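Local coordinates for putative arylalkylamine N-Acetyltransferase 7 (Aedes aegypti, PDB 4FD7), which probably acts as a GNAT-fold N-acetyltransferase, moving an acetyl group from acetyl-CoA to the amine of a substrate, perhaps an arylalkylamine, at residues Glu42-His47 and Val99-Leu104; Gln203-Ile208 and Cys230-Leu235; Gln60-Ala65 and Ser119-Ala124. All coordinates share one frame; numbering follows the deposited sequence.

Contact 1 of 3, residues Glu42-His47 and Val99-Leu104; sequences EDAIRH and VGVNIL
H47 reaches down from helix 41-55 to V99, G100 and V101 on strand 98-108, and its side chain is the one to trace. CB starts beside V101, with CG1 of the valine 4.1 Å from H47 CB. The first torsion sets CG opposite the backbone N (chi1 -176°), which carries the ring along the strand toward V99. H47 ND1 then comes to 3.4 Å from V101 CG1, so the valine methyl lies obliquely against this part of the imidazole, and the two side chains run past one another in opposite senses. H47 CE1 follows, 4.0 Å from G100 CA, against the strand backbone. At the tip, NE2 donates to the carbonyl of V99, a weak bond of 3.3 Å from H47 NE2 to V99 O, bent to 137° at the hydrogen.

One turn back, A44 adds a purely apolar contact: A44 CB sits 4.0 Å from V101 CG2. V101 therefore uses both branches, CG1 for the imidazole and CG2 for the alanine. The helix runs almost at right angles to the strand, 97° between the short segments, with their axes 8.8 Å apart.

All the touching residues are buried. Y51, a turn further along the helix, meets the H47 ring edge-to-face, and S154 of strand 146-155 also touches H47. I45 and I103 both pack on W78 of helix 68-81, while strand 98-108 runs antiparallel between strands 88-92 and 146-155.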
loop_
_atom_site.group_PDB
_atom_site.type_symbol
_atom_site.label_atom_id
_atom_site.label_comp_id
_atom_site.label_asym_id
_atom_site.label_seq_id
_atom_site.Cartn_x
_atom_site.Cartn_y
_atom_site.Cartn_z
ATOM N N GLU A 42 -5.993 11.374 10.592
ATOM C CA GLU A 42 -5.022 11.096 11.649
ATOM C C GLU A 42 -5.231 9.684 12.181
ATOM O O GLU A 42 -4.242 8.978 12.446
ATOM C CB GLU A 42 -5.021 12.131 12.785
ATOM C CG GLU A 42 -3.794 12.000 13.728
ATOM C CD GLU A 42 -2.477 12.524 13.124
ATOM O OE1 GLU A 42 -2.528 13.405 12.235
ATOM O OE2 GLU A 42 -1.390 12.059 13.547
ATOM N N ASP A 43 -6.492 9.242 12.274
ATOM C CA ASP A 43 -6.743 7.905 12.787
ATOM C C ASP A 43 -6.008 6.917 11.890
ATOM O O ASP A 43 -5.296 6.025 12.378
ATOM C CB ASP A 43 -8.250 7.606 12.852
ATOM C CG ASP A 43 -8.954 8.391 13.948
ATOM O OD1 ASP A 43 -8.269 8.835 14.888
ATOM O OD2 ASP A 43 -10.191 8.547 13.875
ATOM N N ALA A 44 -6.105 7.157 10.576
ATOM C CA ALA A 44 -5.457 6.285 9.604
ATOM C C ALA A 44 -3.954 6.280 9.833
ATOM O O ALA A 44 -3.325 5.214 9.887
ATOM C CB ALA A 44 -5.782 6.727 8.188
ATOM N N ILE A 45 -3.395 7.479 9.998
ATOM C CA ILE A 45 -1.968 7.616 10.219
ATOM C C ILE A 45 -1.602 6.788 11.443
ATOM O O ILE A 45 -0.661 5.981 11.401
ATOM C CB ILE A 45 -1.579 9.096 10.410
ATOM C CG1 ILE A 45 -1.700 9.847 9.084
ATOM C CG2 ILE A 45 -0.170 9.227 11.015
ATOM C CD1 ILE A 45 -0.888 9.251 7.979
ATOM N N ARG A 46 -2.391 6.920 12.510
ATOM C CA ARG A 46 -2.055 6.208 13.728
ATOM C C ARG A 46 -2.148 4.705 13.516
ATOM O O ARG A 46 -1.274 3.952 13.963
ATOM C CB ARG A 46 -2.894 6.713 14.908
ATOM C CG ARG A 46 -2.323 8.007 15.468
ATOM C CD ARG A 46 -3.324 8.879 16.229
ATOM N NE ARG A 46 -2.720 10.181 16.521
ATOM C CZ ARG A 46 -3.222 11.087 17.360
ATOM N NH1 ARG A 46 -4.360 10.867 18.004
ATOM N NH2 ARG A 46 -2.575 12.226 17.563
ATOM N N HIS A 47 -3.157 4.282 12.758
ATOM C CA HIS A 47 -3.313 2.870 12.465
ATOM C C HIS A 47 -2.061 2.400 11.726
ATOM O O HIS A 47 -1.473 1.369 12.072
ATOM C CB HIS A 47 -4.565 2.667 11.612
ATOM C CG HIS A 47 -4.890 1.243 11.327
ATOM N ND1 HIS A 47 -4.225 0.501 10.376
ATOM C CD2 HIS A 47 -5.858 0.434 11.825
ATOM C CE1 HIS A 47 -4.745 -0.709 10.323
ATOM N NE2 HIS A 47 -5.743 -0.769 11.190
ATOM N N VAL A 99 -10.496 -0.958 10.335
ATOM C CA VAL A 99 -10.074 -2.356 10.244
ATOM C C VAL A 99 -8.744 -2.452 9.503
ATOM O O VAL A 99 -7.800 -3.094 9.969
ATOM C CB VAL A 99 -11.119 -3.243 9.547
ATOM C CG1 VAL A 99 -10.595 -4.654 9.394
ATOM C CG2 VAL A 99 -12.433 -3.255 10.340
ATOM N N GLY A 100 -8.688 -1.813 8.341
ATOM C CA GLY A 100 -7.464 -1.727 7.574
ATOM C C GLY A 100 -7.405 -0.423 6.805
ATOM O O GLY A 100 -8.412 0.260 6.649
ATOM N N VAL A 101 -6.216 -0.062 6.335
ATOM C CA VAL A 101 -6.057 1.140 5.530
ATOM C C VAL A 101 -4.949 0.926 4.493
ATOM O O VAL A 101 -4.040 0.132 4.703
ATOM C CB VAL A 101 -5.879 2.430 6.412
ATOM C CG1 VAL A 101 -4.878 2.219 7.509
ATOM C CG2 VAL A 101 -5.508 3.653 5.588
ATOM N N ASN A 102 -5.077 1.577 3.337
ATOM C CA ASN A 102 -4.092 1.478 2.263
ATOM C C ASN A 102 -3.880 2.913 1.826
ATOM O O ASN A 102 -4.800 3.549 1.311
ATOM C CB ASN A 102 -4.662 0.665 1.093
ATOM C CG ASN A 102 -3.588 -0.057 0.259
ATOM O OD1 ASN A 102 -3.922 -0.860 -0.613
ATOM N ND2 ASN A 102 -2.316 0.237 0.504
ATOM N N ILE A 103 -2.686 3.443 2.077
ATOM C CA ILE A 103 -2.372 4.806 1.659
ATOM C C ILE A 103 -1.924 4.782 0.203
ATOM O O ILE A 103 -0.938 4.132 -0.137
ATOM C CB ILE A 103 -1.292 5.452 2.555
ATOM C CG1 ILE A 103 -1.714 5.387 4.027
ATOM C CG2 ILE A 103 -1.037 6.894 2.143
ATOM C CD1 ILE A 103 -2.931 6.253 4.356
ATOM N N LEU A 104 -2.666 5.479 -0.657
ATOM C CA LEU A 104 -2.452 5.378 -2.087
ATOM C C LEU A 104 -2.196 6.754 -2.701
ATOM O O LEU A 104 -2.669 7.782 -2.186
ATOM C CB LEU A 104 -3.690 4.767 -2.779
ATOM C CG LEU A 104 -4.342 3.455 -2.321
ATOM C CD1 LEU A 104 -5.500 3.116 -3.244
ATOM C CD2 LEU A 104 -3.374 2.313 -2.298
#

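Contact 2 of 3, residues Gln203-Ile208 and Cys230-Leu235; sequences QEDFTI and CKYMSL
Q203 and S234 open the antiparallel ladder with a pair of backbone bonds, and F206-Y232 and I208-C230 are the other hydrogen-bonded pairs. Between E204 and F206 the register slips by one: D205 N and F206 N both donate to Y232 O, at 2.7 and 3.1 Å respectively.

The salt bridge is on the face shared by E204, T207, K231 and M233. K231 NZ sits 2.7 Å from E204 OE2, approaching from above the carboxylate plane. The lysine chain is extended beyond CG and passes T207, with K231 CG 3.3 Å from T207 OG1, a hydroxyl buried without a polar partner.

Of the side-chain polar contacts, D205 OD1 to S234 OG is modelled too short to be taken at face value. R141 forms a salt bridge with D205 OD1, and Y142 OH is a second partner of S234 OG. D205 OD2 lies at the edge of the Y232 ring, 3.7 Å from CD2 of Y232, while the phenol OH bonds to Y147.

Apolar contacts are lighter: F206 CB lies 4.4 Å from Y232 CB and I208 CG2 4.5 Å from C230 CB, while the aliphatic parts of E204 and M233 run side by side.

With D205 and F206 both facing Y232, this is a classic beta bulge, set in strand 203-209, an outer strand of the three-stranded sheet that forms the C-terminal part of this GNAT fold.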
loop_
_atom_site.group_PDB
_atom_site.type_symbol
_atom_site.label_atom_id
_atom_site.label_comp_id
_atom_site.label_asym_id
_atom_site.label_seq_id
_atom_site.Cartn_x
_atom_site.Cartn_y
_atom_site.Cartn_z
ATOM N N GLN A 203 -0.311 -9.254 -11.569
ATOM C CA GLN A 203 0.726 -10.082 -12.173
ATOM C C GLN A 203 2.108 -9.617 -11.726
ATOM O O GLN A 203 2.325 -8.428 -11.494
ATOM C CB GLN A 203 0.671 -9.984 -13.697
ATOM C CG GLN A 203 0.979 -8.583 -14.214
ATOM C CD GLN A 203 1.641 -8.575 -15.574
ATOM O OE1 GLN A 203 2.797 -8.164 -15.706
ATOM N NE2 GLN A 203 0.908 -9.004 -16.598
ATOM N N GLU A 204 3.054 -10.544 -11.647
ATOM C CA GLU A 204 4.415 -10.203 -11.247
ATOM C C GLU A 204 5.157 -9.491 -12.375
ATOM O O GLU A 204 5.287 -10.050 -13.473
ATOM C CB GLU A 204 5.174 -11.470 -10.825
ATOM C CG GLU A 204 4.453 -12.235 -9.724
ATOM C CD GLU A 204 5.315 -13.274 -9.021
ATOM O OE1 GLU A 204 6.505 -13.431 -9.394
ATOM O OE2 GLU A 204 4.784 -13.920 -8.081
ATOM N N ASP A 205 5.619 -8.265 -12.115
ATOM C CA ASP A 205 6.391 -7.500 -13.096
ATOM C C ASP A 205 7.856 -7.795 -12.876
ATOM O O ASP A 205 8.626 -8.045 -13.817
ATOM C CB ASP A 205 6.231 -5.993 -12.902
ATOM C CG ASP A 205 4.797 -5.554 -12.744
ATOM O OD1 ASP A 205 4.032 -5.628 -13.726
ATOM O OD2 ASP A 205 4.460 -5.079 -11.633
ATOM N N PHE A 206 8.251 -7.723 -11.612
ATOM C CA PHE A 206 9.667 -7.877 -11.315
ATOM C C PHE A 206 9.793 -8.467 -9.941
ATOM O O PHE A 206 9.032 -8.114 -9.044
ATOM C CB PHE A 206 10.374 -6.521 -11.380
ATOM C CG PHE A 206 11.865 -6.596 -11.172
ATOM C CD1 PHE A 206 12.692 -7.048 -12.179
ATOM C CD2 PHE A 206 12.434 -6.224 -9.966
ATOM C CE1 PHE A 206 14.074 -7.119 -11.990
ATOM C CE2 PHE A 206 13.806 -6.291 -9.775
ATOM C CZ PHE A 206 14.627 -6.741 -10.793
ATOM N N THR A 207 10.741 -9.380 -9.772
ATOM C CA THR A 207 10.913 -9.978 -8.467
ATOM C C THR A 207 12.391 -10.097 -8.136
ATOM O O THR A 207 13.224 -10.354 -9.022
ATOM C CB THR A 207 10.155 -11.330 -8.347
ATOM O OG1 THR A 207 10.308 -11.841 -7.020
ATOM C CG2 THR A 207 10.673 -12.342 -9.345
ATOM N N ILE A 208 12.719 -9.879 -6.863
ATOM C CA ILE A 208 14.125 -9.881 -6.465
ATOM C C ILE A 208 14.225 -10.058 -4.947
ATOM O O ILE A 208 13.438 -9.476 -4.223
ATOM C CB ILE A 208 14.841 -8.578 -6.938
ATOM C CG1 ILE A 208 16.354 -8.670 -6.682
ATOM C CG2 ILE A 208 14.223 -7.317 -6.299
ATOM C CD1 ILE A 208 17.140 -7.398 -7.027
ATOM N N CYS A 230 10.924 -9.512 -2.927
ATOM C CA CYS A 230 10.309 -8.202 -3.049
ATOM C C CYS A 230 9.764 -8.184 -4.469
ATOM O O CYS A 230 10.525 -8.394 -5.428
ATOM C CB CYS A 230 11.376 -7.122 -2.883
ATOM S SG CYS A 230 10.794 -5.419 -2.906
ATOM N N LYS A 231 8.453 -7.999 -4.616
ATOM C CA LYS A 231 7.865 -8.120 -5.951
ATOM C C LYS A 231 7.087 -6.885 -6.379
ATOM O O LYS A 231 6.167 -6.475 -5.687
ATOM C CB LYS A 231 6.932 -9.332 -6.014
ATOM C CG LYS A 231 7.584 -10.662 -5.695
ATOM C CD LYS A 231 6.645 -11.818 -6.006
ATOM C CE LYS A 231 7.197 -13.145 -5.509
ATOM N NZ LYS A 231 6.288 -14.288 -5.833
ATOM N N TYR A 232 7.380 -6.371 -7.571
ATOM C CA TYR A 232 6.565 -5.315 -8.153
ATOM C C TYR A 232 5.494 -6.037 -8.975
ATOM O O TYR A 232 5.809 -6.869 -9.824
ATOM C CB TYR A 232 7.389 -4.367 -9.020
ATOM C CG TYR A 232 6.980 -2.920 -8.859
ATOM C CD1 TYR A 232 7.549 -2.125 -7.874
ATOM C CD2 TYR A 232 6.014 -2.356 -9.680
ATOM C CE1 TYR A 232 7.176 -0.806 -7.719
ATOM C CE2 TYR A 232 5.634 -1.035 -9.532
ATOM C CZ TYR A 232 6.218 -0.266 -8.551
ATOM O OH TYR A 232 5.843 1.049 -8.398
ATOM N N MET A 233 4.232 -5.728 -8.702
ATOM C CA MET A 233 3.095 -6.417 -9.320
ATOM C C MET A 233 2.085 -5.406 -9.878
ATOM O O MET A 233 1.898 -4.305 -9.314
ATOM C CB MET A 233 2.435 -7.386 -8.335
ATOM C CG MET A 233 3.409 -8.362 -7.673
ATOM S SD MET A 233 2.566 -9.350 -6.415
ATOM C CE MET A 233 1.541 -10.384 -7.462
ATOM N N SER A 234 1.446 -5.776 -10.988
ATOM C CA SER A 234 0.533 -4.858 -11.685
ATOM C C SER A 234 -0.836 -5.449 -12.037
ATOM O O SER A 234 -0.974 -6.643 -12.286
ATOM C CB SER A 234 1.210 -4.260 -12.937
ATOM O OG SER A 234 1.661 -5.257 -13.835
ATOM N N LEU A 235 -1.844 -4.587 -12.077
ATOM C CA LEU A 235 -3.218 -5.004 -12.340
ATOM C C LEU A 235 -3.881 -4.046 -13.309
ATOM O O LEU A 235 -4.053 -2.866 -12.997
ATOM C CB LEU A 235 -4.012 -5.025 -11.032
ATOM C CG LEU A 235 -5.499 -5.382 -11.090
ATOM C CD1 LEU A 235 -5.687 -6.857 -11.438
ATOM C CD2 LEU A 235 -6.159 -5.033 -9.760
#

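Contact 3 of 3, residues Gln60-Ala65 and Ser119-Ala124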
loop_
_atom_site.group_PDB
_atom_site.type_symbol
_atom_site.label_atom_id
_atom_site.label_comp_id
_atom_site.label_asym_id
_atom_site.label_seq_id
_atom_site.Cartn_x
_atom_site.Cartn_y
_atom_site.Cartn_z
ATOM N N GLN A 60 10.187 -4.040 9.824
ATOM C CA GLN A 60 10.637 -4.860 10.944
ATOM C C GLN A 60 12.125 -5.176 10.840
ATOM O O GLN A 60 12.843 -5.156 11.840
ATOM C CB GLN A 60 9.815 -6.155 10.990
ATOM C CG GLN A 60 9.290 -6.552 12.373
ATOM C CD GLN A 60 8.206 -7.621 12.286
ATOM O OE1 GLN A 60 8.287 -8.542 11.468
ATOM N NE2 GLN A 60 7.165 -7.477 13.098
ATOM N N ALA A 61 12.592 -5.474 9.631
ATOM C CA ALA A 61 14.007 -5.810 9.446
ATOM C C ALA A 61 14.886 -4.587 9.698
ATOM O O ALA A 61 16.039 -4.721 10.113
ATOM C CB ALA A 61 14.263 -6.377 8.056
ATOM N N LYS A 62 14.356 -3.396 9.447
ATOM C CA LYS A 62 15.127 -2.176 9.704
ATOM C C LYS A 62 14.903 -1.595 11.100
ATOM O O LYS A 62 15.577 -0.625 11.480
ATOM C CB LYS A 62 14.820 -1.096 8.652
ATOM C CG LYS A 62 15.274 -1.436 7.243
ATOM C CD LYS A 62 16.725 -1.866 7.246
ATOM C CE LYS A 62 17.561 -0.976 6.373
ATOM N NZ LYS A 62 18.978 -1.425 6.476
ATOM N N GLY A 63 13.972 -2.169 11.862
ATOM C CA GLY A 63 13.686 -1.644 13.193
ATOM C C GLY A 63 12.961 -0.313 13.150
ATOM O O GLY A 63 13.024 0.461 14.092
ATOM N N LEU A 64 12.301 -0.033 12.044
ATOM C CA LEU A 64 11.615 1.221 11.849
ATOM C C LEU A 64 10.685 1.701 12.982
ATOM O O LEU A 64 10.671 2.858 13.279
ATOM C CB LEU A 64 10.842 1.180 10.521
ATOM C CG LEU A 64 10.136 2.449 10.058
ATOM C CD1 LEU A 64 10.613 3.606 10.860
ATOM C CD2 LEU A 64 10.407 2.697 8.604
ATOM N N ALA A 65 9.913 0.818 13.581
ATOM C CA ALA A 65 8.895 1.266 14.531
ATOM C C ALA A 65 9.449 1.811 15.861
ATOM O O ALA A 65 8.726 2.458 16.613
ATOM C CB ALA A 65 7.869 0.154 14.790
ATOM N N SER A 119 16.187 9.966 7.815
ATOM C CA SER A 119 16.750 8.724 8.351
ATOM C C SER A 119 17.407 7.881 7.272
ATOM O O SER A 119 16.843 7.695 6.192
ATOM C CB SER A 119 15.658 7.895 9.020
ATOM O OG SER A 119 14.811 7.300 8.047
ATOM N N ALA A 120 18.589 7.343 7.570
ATOM C CA ALA A 120 19.207 6.374 6.673
ATOM C C ALA A 120 18.237 5.240 6.407
ATOM O O ALA A 120 18.129 4.768 5.276
ATOM C CB ALA A 120 20.495 5.816 7.273
ATOM N N ILE A 121 17.535 4.834 7.469
ATOM C CA ILE A 121 16.597 3.721 7.439
ATOM C C ILE A 121 15.486 3.914 6.389
ATOM O O ILE A 121 15.314 3.077 5.488
ATOM C CB ILE A 121 15.962 3.514 8.825
ATOM C CG1 ILE A 121 16.964 2.848 9.786
ATOM C CG2 ILE A 121 14.673 2.680 8.730
ATOM C CD1 ILE A 121 16.474 2.838 11.237
ATOM N N PHE A 122 14.725 5.003 6.495
ATOM C CA PHE A 122 13.659 5.159 5.501
ATOM C C PHE A 122 14.197 5.531 4.129
ATOM O O PHE A 122 13.601 5.181 3.116
ATOM C CB PHE A 122 12.515 6.077 5.938
ATOM C CG PHE A 122 11.301 5.949 5.055
ATOM C CD1 PHE A 122 10.480 4.839 5.160
ATOM C CD2 PHE A 122 11.013 6.906 4.082
ATOM C CE1 PHE A 122 9.367 4.669 4.321
ATOM C CE2 PHE A 122 9.907 6.758 3.248
ATOM C CZ PHE A 122 9.076 5.627 3.362
ATOM N N GLN A 123 15.334 6.211 4.075
ATOM C CA GLN A 123 15.885 6.533 2.770
ATOM C C GLN A 123 16.202 5.240 2.036
ATOM O O GLN A 123 15.950 5.123 0.832
ATOM C CB GLN A 123 17.130 7.403 2.873
ATOM C CG GLN A 123 17.603 7.882 1.510
ATOM C CD GLN A 123 16.777 9.047 0.993
ATOM O OE1 GLN A 123 16.665 10.074 1.658
ATOM N NE2 GLN A 123 16.195 8.892 -0.196
ATOM N N ALA A 124 16.736 4.265 2.776
ATOM C CA ALA A 124 17.016 2.956 2.205
ATOM C C ALA A 124 15.741 2.245 1.785
ATOM O O ALA A 124 15.686 1.641 0.709
ATOM C CB ALA A 124 17.801 2.099 3.188
#
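I121, in the first turn of helix 120-136, packs against K62 and L64, where helix 57-62 ends in a Schellman motif. G63 is the residue that leaves the helix, and its positive phi (71°) turns the chain so that K62 and L64 both meet helix 120-136. No hydrogen bond joins the two segments; they meet through carbon and one carbonyl oxygen.

The tight part is the grip on I121, which uses both branches. I121 CG2 lies 3.8 Å from K62 CB, while I121 CD1, at the end of the extended other branch, comes to 3.6 Å from K62 O. With CG1 anti to the carbonyl carbon (chi1 -75°) and the chain stretched out beyond it, the terminal methyl is delivered to the carbonyl at the end of helix 57-62. L64 closes the buried side with a single methyl: L64 CD2 lies 4.3 Å from I121 CG2 and also touches the F122 ring near its plane. L64 then packs on A70 and M71 of helix 68-81.

The looser side is that of the lysine. Beyond CB the K62 chain bends twice, and K62 CE passes A124 CB at 4.4 Å, a distant contact made by the partly exposed lysine. Its ammonium is held by other parts of the chain: NZ donates to the carbonyl of N221, and the Y222 ring provides a cation-pi partner.

The start of helix 120-136 is itself secured. S119 occupies the N-cap position, and D73 of helix 68-81 hydrogen-bonds to its hydroxyl. That hydroxyl also receives the amide of the first turn, F122 N to S119 OG measuring 2.8 Å with 158° at the hydrogen.

In the fold
Contact 1 lies deepest, its centre about 10 Å from that of the chain, and is wholly buried where a helix crosses the five-stranded sheet. Contact 2, on the opposite side of the chain centre in the three-stranded sheet, is partly buried, with Q203 and E204 exposed. Contact 3 is the most peripheral, its centre about 17 Å out, yet mostly buried. No two contacts touch, but elements link them: helix 68-81 packs against both 1 and 3, and helix 120-136, beginning in contact 3, also covers F206, C230 and Y232 of contact 2. Chemistry follows place: one weak polar bond among apolar groups in 1, a backbone ladder with a salt bridge across one face in 2, apolar contacts in 3.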